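Local coordinates for protein proline dehydrogenase (Bradyrhizobium japonicum USDA 110, PDB 3HAZ) that probably oxidises proline to glutamate in two steps, using FAD in a proline dehydrogenase domain and NAD in an aldehyde dehydrogenase domain, at residues P8-P13 with R286-L291; Y326-A331 with R387-P392. One frame throughout, in Å; residues are numbered along the deposited sequence.

Contact 1: residues P8-P13 with R286-L291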
loop_
_atom_site.group_PDB
_atom_site.type_symbol
_atom_site.label_atom_id
_atom_site.label_comp_id
_atom_site.label_asym_id
_atom_site.label_seq_id
_atom_site.Cartn_x
_atom_site.Cartn_y
_atom_site.Cartn_z
ATOM N N PRO A 8 -53.196 10.231 23.361
ATOM C CA PRO A 8 -52.875 8.858 23.775
ATOM C C PRO A 8 -51.477 8.792 24.382
ATOM O O PRO A 8 -50.658 9.666 24.108
ATOM C CB PRO A 8 -52.897 8.071 22.454
ATOM C CG PRO A 8 -53.619 8.947 21.476
ATOM C CD PRO A 8 -53.331 10.354 21.900
ATOM N N PRO A 9 -51.207 7.768 25.204
ATOM C CA PRO A 9 -49.866 7.627 25.777
ATOM C C PRO A 9 -48.809 7.714 24.685
ATOM O O PRO A 9 -48.949 7.062 23.654
ATOM C CB PRO A 9 -49.898 6.229 26.388
ATOM C CG PRO A 9 -51.338 6.023 26.751
ATOM C CD PRO A 9 -52.133 6.728 25.685
ATOM N N PHE A 10 -47.774 8.519 24.908
ATOM C CA PHE A 10 -46.750 8.753 23.892
ATOM C C PHE A 10 -46.035 7.465 23.475
ATOM O O PHE A 10 -45.592 6.689 24.322
ATOM C CB PHE A 10 -45.738 9.775 24.403
ATOM C CG PHE A 10 -44.734 10.206 23.375
ATOM C CD1 PHE A 10 -45.072 11.136 22.407
ATOM C CD2 PHE A 10 -43.447 9.706 23.397
ATOM C CE1 PHE A 10 -44.142 11.548 21.467
ATOM C CE2 PHE A 10 -42.509 10.114 22.460
ATOM C CZ PHE A 10 -42.859 11.034 21.494
ATOM N N THR A 11 -45.904 7.251 22.167
ATOM C CA THR A 11 -45.302 6.023 21.663
ATOM C C THR A 11 -44.670 6.158 20.265
ATOM O O THR A 11 -44.869 5.307 19.398
ATOM C CB THR A 11 -46.330 4.861 21.670
ATOM O OG1 THR A 11 -45.731 3.680 21.125
ATOM C CG2 THR A 11 -47.565 5.225 20.856
ATOM N N ALA A 12 -43.894 7.216 20.057
ATOM C CA ALA A 12 -43.191 7.410 18.787
ATOM C C ALA A 12 -42.124 6.338 18.559
ATOM O O ALA A 12 -41.583 5.784 19.519
ATOM C CB ALA A 12 -42.560 8.796 18.739
ATOM N N PRO A 13 -41.817 6.041 17.283
ATOM C CA PRO A 13 -40.746 5.086 16.968
ATOM C C PRO A 13 -39.426 5.511 17.605
ATOM O O PRO A 13 -39.033 6.673 17.496
ATOM C CB PRO A 13 -40.660 5.149 15.438
ATOM C CG PRO A 13 -42.047 5.548 15.011
ATOM C CD PRO A 13 -42.495 6.531 16.069
ATOM N N ARG A 286 -36.404 6.598 29.515
ATOM C CA ARG A 286 -37.364 7.142 30.473
ATOM C C ARG A 286 -38.315 8.174 29.852
ATOM O O ARG A 286 -39.198 8.694 30.535
ATOM C CB ARG A 286 -36.624 7.762 31.668
ATOM C CG ARG A 286 -35.990 6.730 32.609
ATOM C CD ARG A 286 -34.999 7.392 33.553
ATOM N NE ARG A 286 -34.859 6.671 34.818
ATOM C CZ ARG A 286 -33.885 6.896 35.695
ATOM N NH1 ARG A 286 -32.957 7.814 35.434
ATOM N NH2 ARG A 286 -33.832 6.205 36.831
ATOM N N LEU A 287 -38.138 8.475 28.567
ATOM C CA LEU A 287 -38.960 9.498 27.915
ATOM C C LEU A 287 -40.467 9.221 28.027
ATOM O O LEU A 287 -41.233 10.059 28.501
ATOM C CB LEU A 287 -38.576 9.652 26.443
ATOM C CG LEU A 287 -39.399 10.705 25.690
ATOM C CD1 LEU A 287 -39.371 12.040 26.422
ATOM C CD2 LEU A 287 -38.927 10.863 24.254
ATOM N N GLU A 288 -40.881 8.050 27.568
ATOM C CA GLU A 288 -42.291 7.671 27.567
ATOM C C GLU A 288 -42.893 7.675 28.967
ATOM O O GLU A 288 -43.999 8.167 29.176
ATOM C CB GLU A 288 -42.464 6.283 26.947
ATOM C CG GLU A 288 -42.223 6.226 25.455
ATOM C CD GLU A 288 -42.596 4.877 24.861
ATOM O OE1 GLU A 288 -43.024 3.988 25.633
ATOM O OE2 GLU A 288 -42.465 4.707 23.627
ATOM N N LEU A 289 -42.160 7.111 29.922
ATOM C CA LEU A 289 -42.632 7.043 31.297
ATOM C C LEU A 289 -42.769 8.450 31.867
ATOM O O LEU A 289 -43.745 8.765 32.545
ATOM C CB LEU A 289 -41.676 6.206 32.153
ATOM C CG LEU A 289 -42.090 6.001 33.614
ATOM C CD1 LEU A 289 -43.454 5.307 33.717
ATOM C CD2 LEU A 289 -41.020 5.221 34.362
ATOM N N SER A 290 -41.799 9.306 31.572
ATOM C CA SER A 290 -41.831 10.672 32.086
ATOM C C SER A 290 -43.053 11.432 31.566
ATOM O O SER A 290 -43.706 12.165 32.312
ATOM C CB SER A 290 -40.545 11.417 31.718
ATOM O OG SER A 290 -40.570 11.826 30.361
ATOM N N LEU A 291 -43.351 11.267 30.283
ATOM C CA LEU A 291 -44.513 11.915 29.686
ATOM C C LEU A 291 -45.823 11.399 30.298
ATOM O O LEU A 291 -46.777 12.160 30.466
ATOM C CB LEU A 291 -44.501 11.746 28.158
ATOM C CG LEU A 291 -43.371 12.502 27.434
ATOM C CD1 LEU A 291 -43.329 12.196 25.939
ATOM C CD2 LEU A 291 -43.495 14.002 27.654
HETATM O O HOH W 1 -43.296 2.715 22.006
HETATM O O HOH W 2 -41.333 6.451 22.153
#
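Phe10 turns its ring toward the first turn of helix 287-298, and the apolar part of the contact gathers there. Leu291 lays its CD1 methyl over one face in a CH-pi contact, 3.9 Å from the ring centroid. The methyl sits off-centre, 28° off the ring normal. Its closest ring atom is Phe10 CG, 3.5 Å from Leu291 CD1. Leu287, one helical turn earlier, brings its CD2 obliquely to Phe10 CE2, 4.1 Å away. With CG anti to the backbone N (chi1 -173°), Phe10 carries its ring off an irregular N-terminal segment and into the protein, where Ala322 and Val323 of helix 320-333 also touch it. A flat, wholly apolar side chain suits this buried place. The helices that receive it belong to the outer layer of the proline dehydrogenase beta/alpha barrel, so the N-terminal segment packs on the outside of that TIM-barrel-type domain. Were Phe10 exchanged for an alanine, Leu291 CD1 would probably lose its aromatic face and a gap would open between the N-terminal segment and the two helices.

The polar contacts centre on Glu288, whose CG lies at the ring edge. No direct hydrogen bond joins the segments; two waters do so instead. One donates to Glu288 OE2 (2.7 Å) and bonds with Thr11 OG1 (2.8 Å), while the other donates to both Glu288 OE2 and Ala12 O, the latter at 2.7 Å. Carboxylate oxygens suit such water bridges because they accept from several donors. Arg524 binds both segments, its backbone N donating to Glu288 OE1 and its side-chain NE to Phe10 O.

Contact 2: residues Y326-A331 with R387-P392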
loop_
_atom_site.group_PDB
_atom_site.type_symbol
_atom_site.label_atom_id
_atom_site.label_comp_id
_atom_site.label_asym_id
_atom_site.label_seq_id
_atom_site.Cartn_x
_atom_site.Cartn_y
_atom_site.Cartn_z
ATOM N N TYR A 326 -47.056 16.247 21.207
ATOM C CA TYR A 326 -47.726 15.652 22.359
ATOM C C TYR A 326 -47.945 16.685 23.460
ATOM O O TYR A 326 -49.024 16.763 24.057
ATOM C CB TYR A 326 -46.904 14.467 22.892
ATOM C CG TYR A 326 -47.468 13.826 24.141
ATOM C CD1 TYR A 326 -48.432 12.828 24.061
ATOM C CD2 TYR A 326 -47.032 14.215 25.401
ATOM C CE1 TYR A 326 -48.947 12.237 25.198
ATOM C CE2 TYR A 326 -47.541 13.634 26.544
ATOM C CZ TYR A 326 -48.502 12.646 26.438
ATOM O OH TYR A 326 -49.011 12.067 27.578
ATOM N N VAL A 327 -46.917 17.480 23.723
ATOM C CA VAL A 327 -46.996 18.501 24.752
ATOM C C VAL A 327 -48.033 19.561 24.389
ATOM O O VAL A 327 -48.802 20.004 25.246
ATOM C CB VAL A 327 -45.621 19.155 25.018
ATOM C CG1 VAL A 327 -45.771 20.344 25.960
ATOM C CG2 VAL A 327 -44.667 18.132 25.606
ATOM N N ASP A 328 -48.070 19.953 23.119
ATOM C CA ASP A 328 -49.060 20.932 22.672
ATOM C C ASP A 328 -50.486 20.403 22.828
ATOM O O ASP A 328 -51.369 21.116 23.300
ATOM C CB ASP A 328 -48.819 21.347 21.219
ATOM C CG ASP A 328 -49.700 22.516 20.799
ATOM O OD1 ASP A 328 -49.679 23.552 21.500
ATOM O OD2 ASP A 328 -50.413 22.396 19.780
ATOM N N ALA A 329 -50.709 19.158 22.418
ATOM C CA ALA A 329 -52.026 18.540 22.544
ATOM C C ALA A 329 -52.438 18.457 24.008
ATOM O O ALA A 329 -53.602 18.649 24.356
ATOM C CB ALA A 329 -52.020 17.162 21.919
ATOM N N LEU A 330 -51.465 18.162 24.859
ATOM C CA LEU A 330 -51.673 18.110 26.295
ATOM C C LEU A 330 -52.152 19.481 26.770
ATOM O O LEU A 330 -53.122 19.596 27.523
ATOM C CB LEU A 330 -50.350 17.752 26.972
ATOM C CG LEU A 330 -50.325 16.816 28.176
ATOM C CD1 LEU A 330 -51.297 15.663 27.994
ATOM C CD2 LEU A 330 -48.905 16.302 28.379
ATOM N N ALA A 331 -51.468 20.524 26.310
ATOM C CA ALA A 331 -51.796 21.885 26.711
ATOM C C ALA A 331 -53.205 22.282 26.264
ATOM O O ALA A 331 -53.973 22.854 27.041
ATOM C CB ALA A 331 -50.758 22.863 26.174
ATOM N N ARG A 387 -46.573 29.661 20.243
ATOM C CA ARG A 387 -46.925 30.827 21.044
ATOM C C ARG A 387 -48.339 31.260 20.643
ATOM O O ARG A 387 -48.719 31.113 19.480
ATOM C CB ARG A 387 -45.931 31.965 20.793
ATOM C CG ARG A 387 -44.496 31.652 21.213
ATOM C CD ARG A 387 -43.558 32.791 20.851
ATOM N NE ARG A 387 -43.401 32.926 19.404
ATOM C CZ ARG A 387 -42.759 33.928 18.809
ATOM N NH1 ARG A 387 -42.218 34.896 19.536
ATOM N NH2 ARG A 387 -42.661 33.966 17.485
ATOM N N PRO A 388 -49.119 31.811 21.589
ATOM C CA PRO A 388 -48.755 32.171 22.964
ATOM C C PRO A 388 -49.042 31.093 24.006
ATOM O O PRO A 388 -48.648 31.266 25.159
ATOM C CB PRO A 388 -49.667 33.375 23.264
ATOM C CG PRO A 388 -50.590 33.524 22.054
ATOM C CD PRO A 388 -50.481 32.267 21.266
ATOM N N ARG A 389 -49.738 30.025 23.635
ATOM C CA ARG A 389 -50.056 28.983 24.605
ATOM C C ARG A 389 -48.772 28.385 25.175
ATOM O O ARG A 389 -48.650 28.182 26.383
ATOM C CB ARG A 389 -50.917 27.885 23.978
ATOM C CG ARG A 389 -51.302 26.793 24.961
ATOM C CD ARG A 389 -52.287 25.799 24.362
ATOM N NE ARG A 389 -53.526 26.438 23.922
ATOM C CZ ARG A 389 -54.541 26.757 24.721
ATOM N NH1 ARG A 389 -54.472 26.513 26.024
ATOM N NH2 ARG A 389 -55.627 27.330 24.216
ATOM N N ILE A 390 -47.824 28.097 24.292
ATOM C CA ILE A 390 -46.519 27.592 24.698
ATOM C C ILE A 390 -45.523 28.749 24.787
ATOM O O ILE A 390 -45.372 29.522 23.840
ATOM C CB ILE A 390 -45.978 26.535 23.701
ATOM C CG1 ILE A 390 -46.964 25.376 23.538
ATOM C CG2 ILE A 390 -44.604 26.027 24.135
ATOM C CD1 ILE A 390 -47.250 24.616 24.829
ATOM N N PHE A 391 -44.863 28.870 25.934
ATOM C CA PHE A 391 -43.784 29.836 26.106
ATOM C C PHE A 391 -42.456 29.083 26.018
ATOM O O PHE A 391 -42.064 28.399 26.963
ATOM C CB PHE A 391 -43.921 30.549 27.456
ATOM C CG PHE A 391 -42.849 31.579 27.719
ATOM C CD1 PHE A 391 -43.038 32.910 27.350
ATOM C CD2 PHE A 391 -41.665 31.222 28.364
ATOM C CE1 PHE A 391 -42.057 33.866 27.600
ATOM C CE2 PHE A 391 -40.670 32.173 28.618
ATOM C CZ PHE A 391 -40.866 33.496 28.234
ATOM N N PRO A 392 -41.772 29.187 24.867
ATOM C CA PRO A 392 -40.533 28.435 24.642
ATOM C C PRO A 392 -39.358 29.032 25.403
ATOM O O PRO A 392 -39.265 30.251 25.550
ATOM C CB PRO A 392 -40.295 28.569 23.128
ATOM C CG PRO A 392 -41.570 29.135 22.557
ATOM C CD PRO A 392 -42.183 29.940 23.671
#
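Arg389 is the first residue of segment 387-392 to meet helix 320-333, next after Pro388, which is joined to Arg387 by a cis peptide bond. Its aliphatic shaft lies against Ala331, with Arg389 CD 3.8 Å from Ala331 CB. The chain then bends at chi3 (-59°), bringing NH1 to 3.8 Å from Ala331 O, too far for a hydrogen bond. That nitrogen instead forms a salt bridge with Asp335 and a hydrogen bond with Arg336 O. Arginine suits this margin because its methylenes can pack while its head reaches polar partners.

Ile390 opens strand 390-395 of the parallel barrel sheet and points toward the helix. Its CD1 meets Ala331 CB at 4.1 Å, and its CG1 comes within 3.9 Å of Asp328 OD1, the two side chains crossing obliquely. A branched apolar residue fits this buried layer between barrel strand and outer helix; the small Ala331 side chain takes the Arg389 and Ile390 side chains against it.

Asp328 OD1 and Arg389 NE remain 5.4 Å apart, and the carboxylate pairs through OD2 with Arg332, one turn on. The segments thus meet by van der Waals packing, with their opposite charges contributing at most a longer-range attraction.

Overall arrangement
Both contacts involve helices of the proline dehydrogenase barrel, and their centres lie about 17 Å apart. Contact 1 closes at helix 287-298 before contact 2 opens on helix 320-333, so they follow one another along the chain. These two helices join them: Tyr326 of contact 2 packs against Leu291, and Tyr326 CB lies 3.8 Å from Phe10 CD1. Contact 1 adds the N-terminal segment to the barrel's outer face, whereas contact 2 packs a helix against the barrel's strand layer. FAD binds in the same barrel, about 10 Å from the side chain of Leu287; contact 2 thus lies within the flavin domain, while contact 1 covers part of its outer surface.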